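Activated BY transcription factor SSRB (Salmonella enterica, PDB 2WNW) belongs to glycosyl hydrolase family 30 and combines a TIM barrel with a beta sandwich in one chain. Local coordinates at residues His81-Ala86 with His372-Val377; Pro89-Asp94 with Ser145-Met150; Lys201-Cys206 with Asn342-Leu347; His268-Asp273 with Phe292-Val297. One frame throughout, in Å; residues are numbered along the deposited sequence.

Overall arrangement
From the N terminus the chain first reaches barrel strand 85-90, which serves two contacts: its entry loop in interaction 1 and its exit in interaction 2. Interaction 1 holds that entry loop against helix 365-374 and the residues after it, and so closes a loop of nearly 300 residues that contains the other three contacts. Interaction 2 closes the shorter excursion from strand 85-90 to the segment after strand 138-143. Next, interaction 3 ties 201-206 to 342-347, and interaction 4, joining the ends of strands 264-268 and 289-294, falls within its span. Interactions 2 and 3 follow one another along the chain yet touch, through S92 with D204 and D94 with N342.

Interaction 1. Residues His81-Ala86 with His372-Val377; sequences HNYTLA and HFCRYV
C374 brings its thiol over one face of the H81 imidazole, with SG 3.7 Å from the centroid of the H81 ring and off-centre toward the rim. With chi1 at 74°, SG sits between the backbone N and the carbonyl carbon of C374, and from there it also meets the edge of the Y83 ring, 3.7 Å from Y83 CE2. R375 flanks the same imidazole: its chain bends at chi3, and the guanidinium NH1 lies at the H81 ring edge, the two planes 68° apart. The main partner of that NH1 is E80, in a salt bridge. Three waters bridge the segments beside this packing. One donates to N82 O (2.8 Å) and to C374 O (2.9 Å); a second accepts from N82 ND2 and donates to C374 O (2.6 Å) and V377 O, so two waters satisfy the C374 carbonyl. A third links T84 OG1 to V377 O. Further out, W367 stacks on H81 and Y75 on Y83, while H372 bonds to S8 and T439 of the beta sandwich. At the centre is a Cys sulfur-aromatic contact; with the waters it joins helix 365-374 and the residues after it to the loop entering strand 85-90 of the TIM barrel.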
# COMPACT_ATOMS: atom_id res chain seq x y z
N HIS A 81 26.31 11.19 5.45
CA HIS A 81 25.15 10.91 4.61
C HIS A 81 25.45 10.13 3.34
O HIS A 81 24.54 9.55 2.75
CB HIS A 81 24.39 12.19 4.28
CG HIS A 81 23.32 12.50 5.28
ND1 HIS A 81 22.20 13.24 4.96
CD2 HIS A 81 23.19 12.16 6.58
CE1 HIS A 81 21.42 13.32 6.03
NE2 HIS A 81 22.00 12.68 7.02
N ASN A 82 26.71 10.13 2.91
CA ASN A 82 27.10 9.36 1.73
C ASN A 82 26.17 9.54 0.53
O ASN A 82 25.77 8.56 -0.10
CB ASN A 82 27.18 7.88 2.11
CG ASN A 82 27.69 7.01 0.98
OD1 ASN A 82 28.76 7.25 0.44
ND2 ASN A 82 26.92 5.98 0.62
N TYR A 83 25.82 10.78 0.21
CA TYR A 83 24.94 11.04 -0.93
C TYR A 83 25.52 10.43 -2.19
O TYR A 83 26.70 10.64 -2.50
CB TYR A 83 24.70 12.54 -1.11
CG TYR A 83 23.50 13.09 -0.37
CD1 TYR A 83 23.05 14.39 -0.60
CD2 TYR A 83 22.78 12.30 0.54
CE1 TYR A 83 21.92 14.89 0.05
CE2 TYR A 83 21.65 12.79 1.19
CZ TYR A 83 21.22 14.09 0.94
OH TYR A 83 20.09 14.58 1.56
N THR A 84 24.70 9.69 -2.92
CA THR A 84 25.12 9.02 -4.14
C THR A 84 24.40 9.50 -5.40
O THR A 84 24.74 9.07 -6.51
CB THR A 84 24.93 7.50 -4.00
OG1 THR A 84 23.58 7.21 -3.63
CG2 THR A 84 25.86 6.96 -2.93
N LEU A 85 23.42 10.37 -5.23
CA LEU A 85 22.67 10.93 -6.35
C LEU A 85 22.60 12.44 -6.21
O LEU A 85 22.84 12.99 -5.14
CB LEU A 85 21.23 10.40 -6.37
CG LEU A 85 20.93 8.91 -6.54
CD1 LEU A 85 19.41 8.71 -6.54
CD2 LEU A 85 21.53 8.39 -7.83
N ALA A 86 22.24 13.11 -7.31
CA ALA A 86 22.09 14.55 -7.30
C ALA A 86 21.35 14.99 -8.55
O ALA A 86 21.34 14.29 -9.56
CB ALA A 86 23.45 15.24 -7.22
N HIS A 372 18.12 8.42 7.99
CA HIS A 372 17.71 7.06 8.37
C HIS A 372 17.78 6.14 7.16
O HIS A 372 17.84 4.92 7.31
CB HIS A 372 16.31 7.07 8.99
CG HIS A 372 16.32 7.29 10.47
ND1 HIS A 372 16.57 6.27 11.37
CD2 HIS A 372 16.18 8.42 11.20
CE1 HIS A 372 16.59 6.77 12.59
NE2 HIS A 372 16.36 8.06 12.52
N PHE A 373 17.76 6.73 5.97
CA PHE A 373 17.85 5.98 4.72
C PHE A 373 19.25 6.02 4.09
O PHE A 373 19.95 5.00 3.99
CB PHE A 373 16.90 6.54 3.65
CG PHE A 373 15.47 6.12 3.81
CD1 PHE A 373 14.61 6.82 4.65
CD2 PHE A 373 14.96 5.04 3.09
CE1 PHE A 373 13.26 6.46 4.76
CE2 PHE A 373 13.62 4.67 3.20
CZ PHE A 373 12.77 5.38 4.03
N CYS A 374 19.65 7.21 3.65
CA CYS A 374 20.90 7.41 2.93
C CYS A 374 22.21 7.01 3.59
O CYS A 374 23.16 6.66 2.90
CB CYS A 374 21.00 8.87 2.46
SG CYS A 374 21.37 10.07 3.75
N ARG A 375 22.27 7.04 4.92
CA ARG A 375 23.50 6.67 5.61
C ARG A 375 23.74 5.16 5.61
O ARG A 375 24.87 4.71 5.81
CB ARG A 375 23.46 7.17 7.06
CG ARG A 375 23.34 8.68 7.20
CD ARG A 375 23.04 9.09 8.64
NE ARG A 375 24.22 9.04 9.49
CZ ARG A 375 25.17 9.97 9.51
NH1 ARG A 375 25.09 11.03 8.72
NH2 ARG A 375 26.20 9.85 10.34
N TYR A 376 22.69 4.39 5.36
CA TYR A 376 22.81 2.93 5.41
C TYR A 376 22.47 2.13 4.16
O TYR A 376 22.93 1.00 4.03
CB TYR A 376 21.95 2.43 6.58
CG TYR A 376 22.11 3.30 7.81
CD1 TYR A 376 23.29 3.29 8.55
CD2 TYR A 376 21.12 4.21 8.17
CE1 TYR A 376 23.48 4.16 9.61
CE2 TYR A 376 21.30 5.09 9.22
CZ TYR A 376 22.48 5.07 9.94
OH TYR A 376 22.68 5.98 10.95
N VAL A 377 21.67 2.70 3.27
CA VAL A 377 21.29 1.99 2.04
C VAL A 377 22.21 2.42 0.90
O VAL A 377 22.38 3.61 0.65
CB VAL A 377 19.81 2.28 1.68
CG1 VAL A 377 19.40 1.47 0.47
CG2 VAL A 377 18.91 1.95 2.87
O HOH W 1 23.19 7.60 0.16
O HOH W 2 24.51 4.59 2.00
O HOH W 3 22.96 5.42 -1.48

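Interaction 2. Residues Pro89-Asp94 with Ser145-Met150; sequences PIQSCD and SPPAFM
Q91 and P147 meet in a buried loop-to-loop contact at the C-terminal end of the TIM barrel, where the neighbouring parallel strands 85-90 and 138-143 run out into their loops. The Q91 side chain leaves the backbone with CG beside its own N (chi1 -59°), then runs extended to cross the P147 ring at about a right angle. Its amide carbon lies against the pyrrolidine, Q91 CD to P147 CG being 4.2 Å, and near the S145 carbonyl, with Q91 CD 4.0 Å from S145 O. W170 of helix 167-183 packs against Q91, P146 and P147. A water knits the two backbones beside this packing: it accepts from S145 N at 3.0 Å and stands 2.7 Å from I90 O and 2.7 Å from S92 O, although it has more acceptors around it than protons to give. The turn through the prolines has its own ties. M150 N bonds to P147 O, closing the 3-10 segment, and S145 OG is also bonded to K151 NZ. From S145 the hydroxyl reaches forward as well: OG donates to P146 O at 2.9 Å, in the carbonyl plane and on a lone pair.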
# COMPACT_ATOMS: atom_id res chain seq x y z
N PRO A 89 20.13 21.96 -12.36
CA PRO A 89 19.45 22.62 -13.47
C PRO A 89 20.30 22.98 -14.68
O PRO A 89 21.47 23.37 -14.55
CB PRO A 89 18.87 23.86 -12.81
CG PRO A 89 19.98 24.25 -11.88
CD PRO A 89 20.38 22.92 -11.26
N ILE A 90 19.70 22.83 -15.86
CA ILE A 90 20.32 23.19 -17.13
C ILE A 90 19.70 24.58 -17.33
O ILE A 90 18.52 24.70 -17.67
CB ILE A 90 19.89 22.22 -18.25
CG1 ILE A 90 20.41 20.81 -17.93
CG2 ILE A 90 20.43 22.70 -19.60
CD1 ILE A 90 20.00 19.73 -18.94
N GLN A 91 20.52 25.60 -17.10
CA GLN A 91 20.13 27.01 -17.15
C GLN A 91 19.39 27.29 -15.83
O GLN A 91 19.28 26.42 -14.98
CB GLN A 91 19.26 27.33 -18.38
CG GLN A 91 19.97 27.01 -19.69
CD GLN A 91 19.37 27.70 -20.91
OE1 GLN A 91 18.15 27.83 -21.03
NE2 GLN A 91 20.23 28.12 -21.83
N SER A 92 18.88 28.51 -15.66
CA SER A 92 18.23 28.88 -14.40
C SER A 92 16.92 28.21 -13.99
O SER A 92 16.11 27.78 -14.82
CB SER A 92 18.02 30.39 -14.38
OG SER A 92 17.20 30.80 -15.46
N CYS A 93 16.73 28.10 -12.67
CA CYS A 93 15.51 27.58 -12.08
C CYS A 93 15.13 28.70 -11.10
O CYS A 93 15.82 29.71 -11.05
CB CYS A 93 15.75 26.24 -11.35
SG CYS A 93 16.79 26.29 -9.88
N ASP A 94 14.05 28.54 -10.34
CA ASP A 94 13.66 29.62 -9.42
C ASP A 94 14.72 29.88 -8.36
O ASP A 94 14.88 31.02 -7.90
CB ASP A 94 12.29 29.33 -8.78
CG ASP A 94 12.24 27.99 -8.08
OD1 ASP A 94 12.73 27.00 -8.65
OD2 ASP A 94 11.67 27.94 -6.96
N SER A 145 13.73 25.74 -18.24
CA SER A 145 13.31 26.51 -19.41
C SER A 145 14.41 26.76 -20.44
O SER A 145 15.55 27.02 -20.09
CB SER A 145 12.73 27.87 -19.00
OG SER A 145 12.42 28.66 -20.15
N PRO A 146 14.06 26.67 -21.74
CA PRO A 146 15.01 26.92 -22.82
C PRO A 146 15.23 28.43 -22.82
O PRO A 146 14.53 29.16 -22.10
CB PRO A 146 14.26 26.46 -24.07
CG PRO A 146 13.31 25.41 -23.55
CD PRO A 146 12.82 26.05 -22.26
N PRO A 147 16.18 28.94 -23.62
CA PRO A 147 16.42 30.39 -23.66
C PRO A 147 15.12 31.09 -24.08
O PRO A 147 14.32 30.50 -24.81
CB PRO A 147 17.52 30.53 -24.71
CG PRO A 147 18.26 29.22 -24.62
CD PRO A 147 17.13 28.22 -24.50
N ALA A 148 14.94 32.33 -23.64
CA ALA A 148 13.73 33.08 -23.97
C ALA A 148 13.38 33.15 -25.45
O ALA A 148 12.24 32.89 -25.84
CB ALA A 148 13.82 34.49 -23.39
N PHE A 149 14.36 33.50 -26.29
CA PHE A 149 14.09 33.63 -27.72
C PHE A 149 13.68 32.33 -28.42
O PHE A 149 13.19 32.37 -29.54
CB PHE A 149 15.28 34.25 -28.46
CG PHE A 149 16.46 33.33 -28.63
CD1 PHE A 149 17.36 33.12 -27.59
CD2 PHE A 149 16.69 32.70 -29.85
CE1 PHE A 149 18.47 32.29 -27.75
CE2 PHE A 149 17.80 31.87 -30.03
CZ PHE A 149 18.69 31.67 -28.98
N MET A 150 13.86 31.20 -27.75
CA MET A 150 13.49 29.91 -28.32
C MET A 150 12.06 29.51 -27.95
O MET A 150 11.58 28.45 -28.35
CB MET A 150 14.44 28.81 -27.86
CG MET A 150 15.85 28.90 -28.42
SD MET A 150 16.77 27.37 -28.16
CE MET A 150 18.40 27.87 -28.65
O HOH W 4 16.34 26.01 -16.85

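Interaction 3. Residues Lys201-Cys206 with Asn342-Leu347; sequences KTWDSC and NHQGNL
H343 NE2 donates to D204 OD2 at 2.8 Å in an almost straight bond (169°), the straighter of the two bonds between the segments. The carboxylate oxygen lies in the imidazole plane and is met on its syn side, while the two flat groups stand perpendicular. D204 OD1 is taken by S92 OG, so both oxygens are engaged and the carboxylate is fixed in rotation. Nearer the solvent, a weak bond runs from Q344 NE2 to T202 OG1 (3.1 Å).

W203 carries the packing between these ends. Its CB touches Q344 CG at 3.6 Å, and Q344 CB comes to the edge of the indole. Farther along, W203 CZ3 meets N346 CB at 3.6 Å, the amide and indole planes being 13° apart. K201 CB sits over one face of the indole, off-centre. The amide ND2 of N346 bonds to D94 OD2.

A type I turn from N342 to G345 shapes the second segment. N342 OD1 accepts from Q344 N (2.9 Å), an Asx turn, and from N346 N (3.0 Å) on the opposite face of its carbonyl plane. The contact joins the loop between strand 190-192 and helix 210-227 to the loop between strands 332-336 and 352-355, both at the C-terminal side of the barrel, with a glycerol close to N346.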
# COMPACT_ATOMS: atom_id res chain seq x y z
N LYS A 201 4.66 28.39 -14.36
CA LYS A 201 5.10 28.97 -13.10
C LYS A 201 5.48 30.43 -13.34
O LYS A 201 5.78 30.81 -14.46
CB LYS A 201 6.33 28.22 -12.56
CG LYS A 201 6.09 26.74 -12.27
CD LYS A 201 5.13 26.57 -11.11
CE LYS A 201 4.97 25.10 -10.74
NZ LYS A 201 3.99 24.92 -9.64
N THR A 202 5.46 31.25 -12.29
CA THR A 202 5.85 32.65 -12.43
C THR A 202 7.36 32.70 -12.62
O THR A 202 7.93 33.74 -12.98
CB THR A 202 5.48 33.49 -11.19
OG1 THR A 202 6.07 32.90 -10.02
CG2 THR A 202 3.97 33.55 -11.02
N TRP A 203 8.02 31.57 -12.37
CA TRP A 203 9.46 31.46 -12.55
C TRP A 203 9.75 30.59 -13.77
O TRP A 203 8.84 30.30 -14.54
CB TRP A 203 10.12 30.88 -11.29
CG TRP A 203 9.53 29.58 -10.81
CD1 TRP A 203 9.71 28.34 -11.35
CD2 TRP A 203 8.69 29.39 -9.66
NE1 TRP A 203 9.05 27.39 -10.61
CE2 TRP A 203 8.41 28.01 -9.57
CE3 TRP A 203 8.15 30.26 -8.70
CZ2 TRP A 203 7.61 27.48 -8.55
CZ3 TRP A 203 7.35 29.73 -7.69
CH2 TRP A 203 7.09 28.35 -7.62
N ASP A 204 11.00 30.19 -13.94
CA ASP A 204 11.41 29.38 -15.10
C ASP A 204 10.53 28.15 -15.30
O ASP A 204 10.45 27.28 -14.43
CB ASP A 204 12.87 28.96 -14.93
CG ASP A 204 13.77 30.13 -14.61
OD1 ASP A 204 14.47 30.61 -15.52
OD2 ASP A 204 13.75 30.58 -13.44
N SER A 205 9.90 28.07 -16.47
CA SER A 205 9.02 26.96 -16.80
C SER A 205 8.80 26.88 -18.31
O SER A 205 9.02 27.85 -19.02
CB SER A 205 7.68 27.12 -16.07
OG SER A 205 7.15 28.43 -16.26
N CYS A 206 8.37 25.72 -18.78
CA CYS A 206 8.13 25.51 -20.20
C CYS A 206 7.20 24.32 -20.36
O CYS A 206 7.41 23.28 -19.73
CB CYS A 206 9.46 25.24 -20.92
SG CYS A 206 9.36 25.17 -22.72
N ASN A 342 16.02 33.02 -4.03
CA ASN A 342 15.06 32.55 -5.02
C ASN A 342 14.60 33.82 -5.76
O ASN A 342 14.07 34.74 -5.14
CB ASN A 342 13.87 31.88 -4.33
CG ASN A 342 12.89 31.26 -5.31
OD1 ASN A 342 12.16 31.97 -6.01
ND2 ASN A 342 12.86 29.93 -5.36
N HIS A 343 14.81 33.86 -7.07
CA HIS A 343 14.46 35.07 -7.82
C HIS A 343 12.98 35.39 -7.97
O HIS A 343 12.62 36.41 -8.56
CB HIS A 343 15.19 35.08 -9.18
CG HIS A 343 14.55 34.24 -10.24
ND1 HIS A 343 13.46 34.66 -10.96
CD2 HIS A 343 14.89 33.03 -10.74
CE1 HIS A 343 13.15 33.74 -11.87
NE2 HIS A 343 14.01 32.74 -11.75
N GLN A 344 12.11 34.54 -7.42
CA GLN A 344 10.67 34.80 -7.46
C GLN A 344 10.09 34.82 -6.05
O GLN A 344 8.87 34.83 -5.87
CB GLN A 344 9.95 33.75 -8.31
CG GLN A 344 9.80 34.14 -9.77
CD GLN A 344 9.05 35.45 -9.94
OE1 GLN A 344 9.62 36.44 -10.39
NE2 GLN A 344 7.77 35.45 -9.59
N GLY A 345 10.97 34.84 -5.05
CA GLY A 345 10.52 34.88 -3.67
C GLY A 345 9.91 33.58 -3.16
O GLY A 345 9.26 33.57 -2.11
N ASN A 346 10.12 32.49 -3.89
CA ASN A 346 9.58 31.19 -3.49
C ASN A 346 10.53 30.52 -2.49
O ASN A 346 11.14 29.49 -2.79
CB ASN A 346 9.40 30.31 -4.73
CG ASN A 346 8.86 28.94 -4.40
OD1 ASN A 346 7.94 28.81 -3.59
ND2 ASN A 346 9.42 27.90 -5.02
N LEU A 347 10.64 31.11 -1.31
CA LEU A 347 11.52 30.61 -0.25
C LEU A 347 11.07 29.25 0.27
O LEU A 347 9.88 29.01 0.48
CB LEU A 347 11.58 31.62 0.90
CG LEU A 347 11.96 33.05 0.50
CD1 LEU A 347 11.88 33.96 1.72
CD2 LEU A 347 13.37 33.07 -0.08

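Interaction 4. Residues His268-Asp273 with Phe292-Val297; sequences HWYTGD and FSEGCV
H268 and E294 lie side by side at the C-terminal ends of the adjacent parallel TIM-barrel strands 264-268 and 289-294. E294 CB sits over one face of the H268 imidazole, 3.8 Å from the H268 ring centroid, a CH-pi contact, and the carboxylate is stacked on that ring with the planes 27° apart. S293 OG is at the edge of the imidazole; D239 OD1 takes both S293 OG and H268 NE2. Y270 OH donates to E294 OE2 (2.6 Å), on the anti lone pair, while R87 forms a salt bridge to E294 OE1. With CG anti to the backbone N (chi1 -171°) and the chain extended, E294 reaches Y270, R87 and a bound glycerol.

Beyond, G295 CA lies over the five-membered ring of W269, 3.7 Å from the centroid of that ring. The indole N-H points in its ring plane to C296 O, W269 NE1 to C296 O 3.2 Å, bent to 145°. F292 meets W269 obliquely, W269 CE3 to F292 CZ 3.5 Å. C296 SG comes to the edge of the Y270 ring. Buried within, W269 N and E294 O have no polar partner in the model, though H268 CA makes a CA-H...O contact to E294 O.

Helix 305-322 covers W269 and F292, its Y313 meeting the indole edge-to-face, while D273 leads into helix 275-284 and bonds to N391 of the second subunit.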
# COMPACT_ATOMS: atom_id res chain seq x y z
N HIS A 268 7.56 14.11 -8.42
CA HIS A 268 7.69 14.97 -7.25
C HIS A 268 6.56 14.63 -6.28
O HIS A 268 5.71 13.79 -6.58
CB HIS A 268 7.60 16.44 -7.68
CG HIS A 268 8.58 16.82 -8.75
ND1 HIS A 268 8.53 18.03 -9.40
CD2 HIS A 268 9.62 16.14 -9.30
CE1 HIS A 268 9.50 18.09 -10.30
NE2 HIS A 268 10.17 16.95 -10.26
N TRP A 269 6.53 15.30 -5.13
CA TRP A 269 5.51 15.01 -4.12
C TRP A 269 4.55 16.14 -3.79
O TRP A 269 3.79 16.04 -2.83
CB TRP A 269 6.18 14.56 -2.81
CG TRP A 269 6.89 15.65 -2.02
CD1 TRP A 269 6.64 17.00 -2.06
CD2 TRP A 269 7.90 15.47 -1.01
NE1 TRP A 269 7.41 17.66 -1.13
CE2 TRP A 269 8.20 16.74 -0.48
CE3 TRP A 269 8.57 14.35 -0.51
CZ2 TRP A 269 9.14 16.93 0.54
CZ3 TRP A 269 9.51 14.53 0.51
CH2 TRP A 269 9.79 15.81 1.02
N TYR A 270 4.56 17.20 -4.58
CA TYR A 270 3.74 18.36 -4.26
C TYR A 270 2.21 18.24 -4.22
O TYR A 270 1.55 19.16 -3.75
CB TYR A 270 4.16 19.54 -5.15
CG TYR A 270 5.64 19.86 -5.00
CD1 TYR A 270 6.53 19.66 -6.06
CD2 TYR A 270 6.16 20.32 -3.79
CE1 TYR A 270 7.90 19.91 -5.91
CE2 TYR A 270 7.52 20.58 -3.64
CZ TYR A 270 8.39 20.37 -4.70
OH TYR A 270 9.73 20.62 -4.55
N THR A 271 1.65 17.12 -4.68
CA THR A 271 0.20 16.95 -4.62
C THR A 271 -0.20 15.80 -3.68
O THR A 271 -1.35 15.36 -3.68
CB THR A 271 -0.43 16.70 -6.01
OG1 THR A 271 0.14 15.54 -6.61
CG2 THR A 271 -0.21 17.92 -6.91
N GLY A 272 0.74 15.33 -2.88
CA GLY A 272 0.42 14.27 -1.94
C GLY A 272 1.01 12.90 -2.23
O GLY A 272 1.86 12.75 -3.11
N ASP A 273 0.53 11.91 -1.49
CA ASP A 273 1.00 10.53 -1.57
C ASP A 273 0.86 9.84 -2.93
O ASP A 273 1.85 9.59 -3.61
CB ASP A 273 0.30 9.68 -0.50
CG ASP A 273 0.52 10.19 0.91
OD1 ASP A 273 1.32 11.13 1.10
OD2 ASP A 273 -0.12 9.65 1.85
N PHE A 292 12.11 9.31 -7.70
CA PHE A 292 11.60 10.48 -6.99
C PHE A 292 12.69 11.51 -7.23
O PHE A 292 13.81 11.38 -6.72
CB PHE A 292 11.46 10.22 -5.49
CG PHE A 292 11.11 11.46 -4.71
CD1 PHE A 292 9.81 11.97 -4.76
CD2 PHE A 292 12.08 12.15 -4.00
CE1 PHE A 292 9.50 13.17 -4.10
CE2 PHE A 292 11.77 13.35 -3.34
CZ PHE A 292 10.47 13.85 -3.40
N SER A 293 12.38 12.55 -8.00
CA SER A 293 13.39 13.55 -8.35
C SER A 293 13.39 14.88 -7.62
O SER A 293 14.35 15.63 -7.74
CB SER A 293 13.33 13.81 -9.85
OG SER A 293 12.07 14.35 -10.20
N GLU A 294 12.32 15.21 -6.90
CA GLU A 294 12.30 16.49 -6.21
C GLU A 294 11.16 16.66 -5.21
O GLU A 294 10.03 16.25 -5.45
CB GLU A 294 12.22 17.64 -7.22
CG GLU A 294 12.41 19.01 -6.59
CD GLU A 294 11.78 20.12 -7.40
OE1 GLU A 294 12.12 20.27 -8.59
OE2 GLU A 294 10.93 20.85 -6.83
N GLY A 295 11.50 17.28 -4.09
CA GLY A 295 10.52 17.55 -3.06
C GLY A 295 11.15 18.47 -2.03
O GLY A 295 12.38 18.48 -1.87
N CYS A 296 10.33 19.26 -1.36
CA CYS A 296 10.80 20.17 -0.32
C CYS A 296 9.60 20.63 0.49
O CYS A 296 8.45 20.36 0.13
CB CYS A 296 11.53 21.38 -0.92
SG CYS A 296 10.47 22.59 -1.78
N VAL A 297 9.87 21.33 1.59
CA VAL A 297 8.82 21.86 2.44
C VAL A 297 9.06 23.36 2.58
O VAL A 297 10.19 23.82 2.43
CB VAL A 297 8.84 21.20 3.85
CG1 VAL A 297 8.51 19.71 3.73
CG2 VAL A 297 10.20 21.40 4.50